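Exopolyphosphatase (PDB 1T6C) is a Ppx/GppA-family phosphatase with an actin-like fold that probably hydrolyses phosphoanhydride bonds, as in polyphosphate, and binds calcium. Local coordinates at residues E151-F154 with K159-E162; L128-S133 with T208-G213; V116-P119 with G123-A126. All coordinates share one frame; numbering follows the deposited sequence.

Interaction 1 (E151-F154 with K159-E162); sequences EYVF and KVRE. With CA (calcium ion), chain C.
Phe154 and Glu162 form an antiparallel hydrogen-bonded pair in the hairpin of strands 149-156 and 159-166, and Arg161, which also faces Phe154, makes the site a classic beta bulge. Phe154 N donates to Glu162 O at 2.8 Å in an almost straight bond (N-H...O 169°). The return bond, Glu162 N to Phe154 O, is longer at 3.3 Å, and the same acceptor, Phe154 O, also takes Arg161 N at 2.8 Å. Two N-H groups thus grip one carbonyl oxygen, both somewhat tilted from its plane. The strand directions diverge here, with 118° between the short segments.

The Phe154 ring presents an edge to the partner strand, with CD2 3.7 Å from Glu162 O and that oxygen near the ring plane. Beside it CD2 lies 4.4 Å from Glu162 CB. Lys204 makes a cation-pi contact with this ring and a long, weak ion pair with Glu162 OE1. Phe288 of helix 274-288 packs against the same phenylalanine.

Val153 and Val160 lie on the other side of the sheet, where their side chains cross at a slant, CG1 to CG1 at 3.8 Å. Each valine has CG1 anti to the backbone N (chi1 -165° in Val153), which turns these two methyls to one another, and both side chains also touch Tyr127 of helix 119-133. Farther along strand 149-156, Glu151 serves the calcium site with Asp144, Gly146 and Ser149, which contribute backbone oxygens. The Glu151 chain bends at chi2; Ser165 OG is hydrogen-bonded to Glu151 OE2, and Glu151 OE1 binds the calcium ion at 2.7 Å alongside two waters.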
ATOM      1  N   GLU A 151      -0.066  -6.494   5.518  1.00 10.79           N
ATOM      2  CA  GLU A 151      -0.158  -6.224   6.925  1.00 11.11           C
ATOM      3  C   GLU A 151      -1.603  -6.380   7.386  1.00 10.58           C
ATOM      4  O   GLU A 151      -2.533  -5.969   6.685  1.00 11.22           O
ATOM      5  CB  GLU A 151       0.284  -4.824   7.282  1.00 12.07           C
ATOM      6  CG  GLU A 151       1.774  -4.654   7.316  1.00 13.35           C
ATOM      7  CD  GLU A 151       2.409  -4.723   5.939  1.00 14.18           C
ATOM      8  OE1 GLU A 151       2.027  -3.920   5.092  1.00 15.12           O
ATOM      9  OE2 GLU A 151       3.253  -5.607   5.718  1.00 16.64           O
ATOM     10  N   TYR A 152      -1.737  -6.964   8.568  1.00 10.44           N
ATOM     11  CA  TYR A 152      -3.007  -7.085   9.278  1.00  9.09           C
ATOM     12  C   TYR A 152      -2.919  -6.230  10.546  1.00  9.77           C
ATOM     13  O   TYR A 152      -2.150  -6.550  11.455  1.00  9.53           O
ATOM     14  CB  TYR A 152      -3.281  -8.568   9.638  1.00  9.12           C
ATOM     15  CG  TYR A 152      -3.571  -9.378   8.405  1.00  8.87           C
ATOM     16  CD1 TYR A 152      -2.521  -9.768   7.555  1.00  9.55           C
ATOM     17  CD2 TYR A 152      -4.865  -9.678   8.030  1.00  9.02           C
ATOM     18  CE1 TYR A 152      -2.780 -10.445   6.369  1.00 10.79           C
ATOM     19  CE2 TYR A 152      -5.138 -10.332   6.843  1.00 11.19           C
ATOM     20  CZ  TYR A 152      -4.108 -10.725   6.028  1.00 11.26           C
ATOM     21  OH  TYR A 152      -4.361 -11.348   4.830  1.00 13.92           O
ATOM     22  N   VAL A 153      -3.670  -5.141  10.583  1.00 10.26           N
ATOM     23  CA  VAL A 153      -3.548  -4.147  11.646  1.00 10.71           C
ATOM     24  C   VAL A 153      -4.853  -4.089  12.386  1.00 10.94           C
ATOM     25  O   VAL A 153      -5.869  -3.688  11.830  1.00 11.65           O
ATOM     26  CB  VAL A 153      -3.201  -2.749  11.120  1.00 10.39           C
ATOM     27  CG1 VAL A 153      -2.721  -1.873  12.266  1.00 12.99           C
ATOM     28  CG2 VAL A 153      -2.118  -2.848  10.060  1.00 11.34           C
ATOM     29  N   PHE A 154      -4.792  -4.462  13.661  1.00 11.89           N
ATOM     30  CA  PHE A 154      -5.963  -4.550  14.507  1.00 12.54           C
ATOM     31  C   PHE A 154      -6.024  -3.380  15.470  1.00 13.62           C
ATOM     32  O   PHE A 154      -5.030  -2.986  16.078  1.00 14.13           O
ATOM     33  CB  PHE A 154      -5.905  -5.837  15.314  1.00 12.55           C
ATOM     34  CG  PHE A 154      -5.884  -7.073  14.485  1.00 13.32           C
ATOM     35  CD1 PHE A 154      -7.072  -7.704  14.113  1.00 16.23           C
ATOM     36  CD2 PHE A 154      -4.688  -7.601  14.093  1.00 13.61           C
ATOM     37  CE1 PHE A 154      -7.038  -8.869  13.361  1.00 16.83           C
ATOM     38  CE2 PHE A 154      -4.647  -8.784  13.326  1.00 16.18           C
ATOM     39  CZ  PHE A 154      -5.808  -9.391  12.962  1.00 16.24           C
ATOM     40  N   LYS A 159      -6.712   3.765  17.784  1.00 14.78           N
ATOM     41  CA  LYS A 159      -5.765   3.011  18.571  1.00 15.77           C
ATOM     42  C   LYS A 159      -5.423   1.702  17.907  1.00 15.61           C
ATOM     43  O   LYS A 159      -6.283   0.883  17.688  1.00 16.33           O
ATOM     44  CB  LYS A 159      -6.337   2.701  19.974  1.00 16.38           C
ATOM     45  CG  LYS A 159      -5.361   1.977  20.849  1.00 19.80           C
ATOM     46  CD  LYS A 159      -5.828   1.844  22.295  1.00 20.18           C
ATOM     47  CE  LYS A 159      -6.378   0.485  22.580  1.00 22.73           C
ATOM     48  NZ  LYS A 159      -7.084   0.463  23.918  1.00 20.15           N
ATOM     49  N   VAL A 160      -4.160   1.512  17.583  1.00 15.52           N
ATOM     50  CA  VAL A 160      -3.683   0.227  17.117  1.00 16.82           C
ATOM     51  C   VAL A 160      -3.342  -0.651  18.320  1.00 18.06           C
ATOM     52  O   VAL A 160      -2.608  -0.224  19.220  1.00 18.94           O
ATOM     53  CB  VAL A 160      -2.449   0.428  16.244  1.00 16.31           C
ATOM     54  CG1 VAL A 160      -1.809  -0.898  15.838  1.00 16.96           C
ATOM     55  CG2 VAL A 160      -2.826   1.246  14.993  1.00 16.34           C
ATOM     56  N   ARG A 161      -3.871  -1.871  18.324  1.00 18.34           N
ATOM     57  CA  ARG A 161      -3.506  -2.896  19.307  1.00 20.37           C
ATOM     58  C   ARG A 161      -2.395  -3.802  18.883  1.00 19.86           C
ATOM     59  O   ARG A 161      -1.519  -4.153  19.672  1.00 21.45           O
ATOM     60  CB  ARG A 161      -4.711  -3.751  19.595  1.00 21.71           C
ATOM     61  CG  ARG A 161      -5.645  -3.048  20.491  1.00 26.07           C
ATOM     62  CD  ARG A 161      -6.196  -3.917  21.636  1.00 29.41           C
ATOM     63  NE  ARG A 161      -7.345  -3.224  22.190  1.00 26.92           N
ATOM     64  CZ  ARG A 161      -8.489  -3.123  21.563  1.00 27.99           C
ATOM     65  NH1 ARG A 161      -8.655  -3.658  20.362  1.00 25.24           N
ATOM     66  NH2 ARG A 161      -9.470  -2.455  22.122  1.00 31.16           N
ATOM     67  N   GLU A 162      -2.421  -4.208  17.621  1.00 18.73           N
ATOM     68  CA  GLU A 162      -1.510  -5.224  17.157  1.00 18.56           C
ATOM     69  C   GLU A 162      -1.368  -5.115  15.659  1.00 17.70           C
ATOM     70  O   GLU A 162      -2.337  -4.845  14.984  1.00 15.60           O
ATOM     71  CB  GLU A 162      -2.048  -6.611  17.491  1.00 20.15           C
ATOM     72  CG  GLU A 162      -1.075  -7.706  17.102  1.00 25.28           C
ATOM     73  CD  GLU A 162      -1.500  -9.064  17.596  1.00 32.26           C
ATOM     74  OE1 GLU A 162      -2.676  -9.192  17.999  1.00 35.68           O
ATOM     75  OE2 GLU A 162      -0.650  -9.984  17.578  1.00 36.55           O
TER
HETATM   76 CA    CA C 502       1.866  -4.122   2.429  1.00 14.37          CA
HETATM   77  O   HOH W   1       1.041  -1.759   1.276  1.00 19.49           O
HETATM   78  O   HOH W   2       4.049  -2.847   3.560  1.00 20.40           O

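Interaction 2 (L128-S133 with T208-G213); sequences LAVAYS and TIVGLG
Val130 of helix 119-133 meets Val210 and Leu212 of strand 208-212 chiefly through methyl groups. Its CG1 lies against both branches of Val210, 3.9 Å from CG2, while its CG2 turns to Leu212 CD1 at 3.7 Å and also comes near Val210 CG1. The two valine side chains run antiparallel alongside each other, so that their branches interleave. Leu212, two residues on and on the same face of the strand, lies aslant to Val130. With CG1 anti to the backbone N (chi1 168°), Val130 spreads its two methyls over both partners at once. Trimming this side chain to that of an alanine would probably open a gap between helix and strand and deprive both Val210 and Leu212 of this apolar neighbour.

Around this trio, Val142 of the adjacent strand 139-146 touches both Val130 and Leu212, and Ser296 of strand 292-296 borders Val210 and Leu212 on the other flank. The last turn of the helix is tied down by Ser133: Ser133 OG donates to Ala129 O at 2.8 Å and Ser133 N to the same oxygen from the opposite face of its plane; Ser133 OG is also hydrogen-bonded to His235 NE2.

Gly213, next in the chain after Leu212, is at the N-cap of helix 214-223, and its backbone angles (phi 112°) suit glycine. An inner strand of a mixed sheet, covered by a helix and running through a glycine-rich turn into the next helix, is consistent with the phosphate-binding architecture of the actin-like fold.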
ATOM      1  N   LEU A 128      -3.983   4.536  10.579  1.00 10.07           N
ATOM      2  CA  LEU A 128      -4.383   5.932  10.825  1.00 10.51           C
ATOM      3  C   LEU A 128      -5.117   6.543   9.650  1.00 11.09           C
ATOM      4  O   LEU A 128      -6.046   7.285   9.807  1.00 10.90           O
ATOM      5  CB  LEU A 128      -3.180   6.818  11.162  1.00 11.17           C
ATOM      6  CG  LEU A 128      -2.460   6.510  12.467  1.00 14.18           C
ATOM      7  CD1 LEU A 128      -1.303   7.497  12.651  1.00 15.64           C
ATOM      8  CD2 LEU A 128      -3.403   6.621  13.630  1.00 17.65           C
ATOM      9  N   ALA A 129      -4.676   6.257   8.428  1.00  9.33           N
ATOM     10  CA  ALA A 129      -5.374   6.754   7.270  1.00  9.49           C
ATOM     11  C   ALA A 129      -6.822   6.316   7.209  1.00  9.94           C
ATOM     12  O   ALA A 129      -7.666   7.079   6.806  1.00 11.12           O
ATOM     13  CB  ALA A 129      -4.637   6.342   6.008  1.00  9.48           C
ATOM     14  N   VAL A 130      -7.059   5.066   7.595  1.00  9.79           N
ATOM     15  CA  VAL A 130      -8.367   4.454   7.570  1.00  9.81           C
ATOM     16  C   VAL A 130      -9.206   5.026   8.711  1.00 10.12           C
ATOM     17  O   VAL A 130     -10.392   5.309   8.545  1.00 11.07           O
ATOM     18  CB  VAL A 130      -8.242   2.935   7.685  1.00  9.80           C
ATOM     19  CG1 VAL A 130      -9.567   2.309   7.949  1.00 11.22           C
ATOM     20  CG2 VAL A 130      -7.639   2.370   6.423  1.00 10.17           C
ATOM     21  N   ALA A 131      -8.586   5.168   9.864  1.00 10.86           N
ATOM     22  CA  ALA A 131      -9.274   5.733  11.009  1.00 11.26           C
ATOM     23  C   ALA A 131      -9.849   7.098  10.691  1.00 12.82           C
ATOM     24  O   ALA A 131     -10.996   7.387  11.023  1.00 13.13           O
ATOM     25  CB  ALA A 131      -8.377   5.769  12.244  1.00 11.85           C
ATOM     26  N   TYR A 132      -9.079   7.929  10.012  1.00 12.30           N
ATOM     27  CA  TYR A 132      -9.523   9.242   9.611  1.00 12.69           C
ATOM     28  C   TYR A 132     -10.526   9.198   8.458  1.00 12.71           C
ATOM     29  O   TYR A 132     -11.592   9.811   8.514  1.00 13.52           O
ATOM     30  CB  TYR A 132      -8.322  10.108   9.218  1.00 12.60           C
ATOM     31  CG  TYR A 132      -8.775  11.398   8.634  1.00 13.77           C
ATOM     32  CD1 TYR A 132      -9.224  12.416   9.457  1.00 16.52           C
ATOM     33  CD2 TYR A 132      -8.829  11.599   7.254  1.00 14.96           C
ATOM     34  CE1 TYR A 132      -9.679  13.589   8.929  1.00 19.37           C
ATOM     35  CE2 TYR A 132      -9.310  12.789   6.714  1.00 17.13           C
ATOM     36  CZ  TYR A 132      -9.747  13.765   7.577  1.00 18.83           C
ATOM     37  OH  TYR A 132     -10.232  14.953   7.120  1.00 23.39           O
ATOM     38  N   SER A 133     -10.186   8.478   7.394  1.00 12.09           N
ATOM     39  CA  SER A 133     -10.938   8.570   6.144  1.00 11.63           C
ATOM     40  C   SER A 133     -12.166   7.705   6.026  1.00 11.66           C
ATOM     41  O   SER A 133     -12.990   7.944   5.117  1.00 12.36           O
ATOM     42  CB  SER A 133     -10.022   8.280   4.956  1.00 11.28           C
ATOM     43  OG  SER A 133      -9.669   6.927   4.895  1.00 11.52           O
ATOM     44  N   THR A 208     -15.168  -5.190  11.626  1.00 15.84           N
ATOM     45  CA  THR A 208     -15.016  -4.529  10.340  1.00 15.69           C
ATOM     46  C   THR A 208     -13.632  -4.847   9.781  1.00 14.52           C
ATOM     47  O   THR A 208     -12.634  -4.643  10.450  1.00 16.01           O
ATOM     48  CB  THR A 208     -15.108  -2.993  10.481  1.00 15.99           C
ATOM     49  OG1 THR A 208     -16.319  -2.609  11.151  1.00 20.38           O
ATOM     50  CG2 THR A 208     -15.141  -2.296   9.086  1.00 17.16           C
ATOM     51  N   ILE A 209     -13.609  -5.305   8.541  1.00 13.72           N
ATOM     52  CA  ILE A 209     -12.391  -5.444   7.753  1.00 12.67           C
ATOM     53  C   ILE A 209     -12.334  -4.343   6.715  1.00 11.49           C
ATOM     54  O   ILE A 209     -13.285  -4.121   5.973  1.00 10.20           O
ATOM     55  CB  ILE A 209     -12.323  -6.818   7.074  1.00 12.95           C
ATOM     56  CG1 ILE A 209     -12.216  -7.912   8.145  1.00 14.49           C
ATOM     57  CG2 ILE A 209     -11.128  -6.861   6.137  1.00 13.05           C
ATOM     58  CD1 ILE A 209     -12.232  -9.322   7.594  1.00 15.00           C
ATOM     59  N   VAL A 210     -11.179  -3.680   6.623  1.00 11.46           N
ATOM     60  CA  VAL A 210     -10.956  -2.668   5.615  1.00 11.41           C
ATOM     61  C   VAL A 210      -9.798  -3.124   4.763  1.00 11.07           C
ATOM     62  O   VAL A 210      -8.745  -3.469   5.300  1.00 11.33           O
ATOM     63  CB  VAL A 210     -10.574  -1.320   6.237  1.00 11.14           C
ATOM     64  CG1 VAL A 210     -10.314  -0.286   5.182  1.00 11.24           C
ATOM     65  CG2 VAL A 210     -11.679  -0.829   7.159  1.00 11.70           C
ATOM     66  N   GLY A 211     -10.017  -3.153   3.454  1.00  9.77           N
ATOM     67  CA  GLY A 211      -8.986  -3.569   2.520  1.00  9.71           C
ATOM     68  C   GLY A 211      -8.336  -2.391   1.800  1.00 10.54           C
ATOM     69  O   GLY A 211      -8.997  -1.474   1.349  1.00 10.02           O
ATOM     70  N   LEU A 212      -7.019  -2.454   1.691  1.00 10.21           N
ATOM     71  CA  LEU A 212      -6.166  -1.419   1.024  1.00 11.14           C
ATOM     72  C   LEU A 212      -5.249  -2.001  -0.018  1.00 11.05           C
ATOM     73  O   LEU A 212      -4.840  -3.159   0.082  1.00 10.93           O
ATOM     74  CB  LEU A 212      -5.242  -0.715   2.045  1.00 12.23           C
ATOM     75  CG  LEU A 212      -5.809   0.270   3.065  1.00 15.17           C
ATOM     76  CD1 LEU A 212      -7.003  -0.276   3.850  1.00 16.82           C
ATOM     77  CD2 LEU A 212      -4.747   0.688   4.013  1.00 16.42           C
ATOM     78  N   GLY A 213      -4.833  -1.127  -0.946  1.00 11.03           N
ATOM     79  CA  GLY A 213      -3.824  -1.434  -1.948  1.00 11.14           C
ATOM     80  C   GLY A 213      -4.386  -1.484  -3.344  1.00 11.46           C
ATOM     81  O   GLY A 213      -5.602  -1.402  -3.566  1.00 10.90           O
TER

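Interaction 3 (V116-P119 with G123-A126); sequences VITP and GRYA
Ile117 and Tyr125 supply the apolar part of this contact, between the residues that lead into helix 119-133 and its second turn. Ile117 CD1 sits at the edge of the Tyr125 ring, near its plane, 4.1 Å from CD2 and equally far from CE2, so a single methyl end straddles one ring bond. The isoleucine reaches there by placing CG1 between its backbone N and carbonyl carbon (chi1 62°) and then extending to CD1. The two side chains meet at a slant, and neither ring face is used by the isoleucine.

The backbone part is a first-turn helical bond: Gly123 N donates to Pro119 O at 3.0 Å, an i to i+4 bond. Proline suits the first turn, where a backbone N-H would have no preceding helical carbonyl to bond, and its CB is directed away from the segment that holds Gly123.

The polar part is a cap. Thr118 occupies the N-cap position, and its OG1 accepts from Gln121 N, capping the N-terminal end of the helix. Arg124 extends back along the helix surface until NH1 is 4.3 Å from Thr118 OG1, an approach too long for a bond; its hydrogen bond goes instead to Gln121 OE1. Gln121 therefore serves both, with its backbone held by the threonine and its side chain by the arginine.

On the buried side Ile117 also touches Val88 of strand 84-89, and Leu300 of helix 300-313 packs against both Ile117 and Tyr125. Toward the other sheet, Pro119 rests on Ser165 and Arg124 on Val163, both of strand 159-166, so the start of helix 119-133 lies wedged between the five-stranded sheet, helix 300-313 and the hairpin that carries calcium ligands.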
ATOM      1  N   VAL A 116      13.828   5.084   7.903  1.00 14.85           N
ATOM      2  CA  VAL A 116      13.562   3.729   7.437  1.00 15.06           C
ATOM      3  C   VAL A 116      12.572   3.102   8.395  1.00 13.86           C
ATOM      4  O   VAL A 116      12.810   3.028   9.592  1.00 15.28           O
ATOM      5  CB  VAL A 116      14.844   2.869   7.337  1.00 17.07           C
ATOM      6  CG1 VAL A 116      14.510   1.471   6.890  1.00 17.20           C
ATOM      7  CG2 VAL A 116      15.791   3.496   6.386  1.00 18.89           C
ATOM      8  N   ILE A 117      11.415   2.722   7.876  1.00 12.40           N
ATOM      9  CA  ILE A 117      10.370   2.158   8.703  1.00 12.49           C
ATOM     10  C   ILE A 117      10.123   0.687   8.355  1.00 11.78           C
ATOM     11  O   ILE A 117      10.412   0.232   7.234  1.00 12.11           O
ATOM     12  CB  ILE A 117       9.053   2.960   8.642  1.00 11.84           C
ATOM     13  CG1 ILE A 117       8.468   2.980   7.228  1.00 12.04           C
ATOM     14  CG2 ILE A 117       9.278   4.401   9.147  1.00 12.89           C
ATOM     15  CD1 ILE A 117       7.039   3.581   7.180  1.00 10.89           C
ATOM     16  N   THR A 118       9.634  -0.058   9.347  1.00 11.43           N
ATOM     17  CA  THR A 118       9.321  -1.467   9.168  1.00 11.38           C
ATOM     18  C   THR A 118       7.967  -1.624   8.464  1.00 11.62           C
ATOM     19  O   THR A 118       7.190  -0.683   8.429  1.00 10.45           O
ATOM     20  CB  THR A 118       9.229  -2.171  10.491  1.00 12.29           C
ATOM     21  OG1 THR A 118       8.185  -1.559  11.271  1.00 11.46           O
ATOM     22  CG2 THR A 118      10.503  -2.004  11.296  1.00 13.23           C
ATOM     23  N   PRO A 119       7.703  -2.795   7.899  1.00 12.45           N
ATOM     24  CA  PRO A 119       6.387  -3.087   7.313  1.00 12.63           C
ATOM     25  C   PRO A 119       5.285  -2.949   8.341  1.00 12.00           C
ATOM     26  O   PRO A 119       4.187  -2.491   8.046  1.00 12.88           O
ATOM     27  CB  PRO A 119       6.562  -4.521   6.787  1.00 13.70           C
ATOM     28  CG  PRO A 119       8.013  -4.620   6.556  1.00 15.49           C
ATOM     29  CD  PRO A 119       8.633  -3.916   7.679  1.00 11.96           C
ATOM     30  N   GLY A 123       2.082  -0.369   8.309  1.00 10.97           N
ATOM     31  CA  GLY A 123       0.739  -0.775   8.699  1.00  9.94           C
ATOM     32  C   GLY A 123       0.090   0.163   9.713  1.00 10.04           C
ATOM     33  O   GLY A 123      -1.099   0.533   9.590  1.00 10.98           O
ATOM     34  N   ARG A 124       0.868   0.573  10.695  1.00 10.16           N
ATOM     35  CA  ARG A 124       0.385   1.531  11.688  1.00 10.22           C
ATOM     36  C   ARG A 124      -0.038   2.869  11.040  1.00 10.91           C
ATOM     37  O   ARG A 124      -1.070   3.425  11.363  1.00 11.50           O
ATOM     38  CB  ARG A 124       1.420   1.775  12.813  1.00 11.01           C
ATOM     39  CG  ARG A 124       1.738   0.540  13.663  1.00 12.22           C
ATOM     40  CD  ARG A 124       2.755   0.769  14.787  1.00 15.61           C
ATOM     41  NE  ARG A 124       3.216  -0.513  15.352  1.00 16.37           N
ATOM     42  CZ  ARG A 124       4.369  -1.132  15.071  1.00 17.93           C
ATOM     43  NH1 ARG A 124       5.280  -0.606  14.247  1.00 17.57           N
ATOM     44  NH2 ARG A 124       4.620  -2.319  15.610  1.00 20.67           N
ATOM     45  N   TYR A 125       0.740   3.364  10.093  1.00  9.64           N
ATOM     46  CA  TYR A 125       0.375   4.571   9.384  1.00  9.66           C
ATOM     47  C   TYR A 125      -0.870   4.350   8.525  1.00 10.25           C
ATOM     48  O   TYR A 125      -1.758   5.190   8.505  1.00  9.94           O
ATOM     49  CB  TYR A 125       1.533   5.018   8.492  1.00 10.17           C
ATOM     50  CG  TYR A 125       2.617   5.805   9.178  1.00  9.73           C
ATOM     51  CD1 TYR A 125       2.346   7.035   9.775  1.00 12.64           C
ATOM     52  CD2 TYR A 125       3.947   5.377   9.129  1.00 12.48           C
ATOM     53  CE1 TYR A 125       3.347   7.763  10.356  1.00 13.77           C
ATOM     54  CE2 TYR A 125       4.945   6.088   9.722  1.00 13.51           C
ATOM     55  CZ  TYR A 125       4.646   7.266  10.353  1.00 13.53           C
ATOM     56  OH  TYR A 125       5.657   7.996  10.921  1.00 15.37           O
ATOM     57  N   ALA A 126      -0.961   3.215   7.826  1.00 10.40           N
ATOM     58  CA  ALA A 126      -2.109   2.929   6.962  1.00  9.89           C
ATOM     59  C   ALA A 126      -3.359   2.857   7.808  1.00 10.70           C
ATOM     60  O   ALA A 126      -4.400   3.330   7.393  1.00 10.59           O
ATOM     61  CB  ALA A 126      -1.892   1.648   6.226  1.00 10.98           C
TER

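Interaction 2 is fully buried and purely apolar across its segments, whereas interactions 1 and 3 each run from buried side chains out to exposed arginines and depend on backbone bonds: a sheet pairing with a bulge in the first, a helix start in the third. Interactions 2 and 3 share helix 119-133, its end and its beginning, and touch where Leu212 CD2 meets Ala126 CB at 3.7 Å. Interactions 1 and 2 reach the same six-stranded sheet, at its edge hairpin and at an inner strand, without touching. Interaction 3 abuts interaction 1 beside the calcium site, where Glu151 CG packs on Pro119 O and Val153 CG2 on Gly123 O.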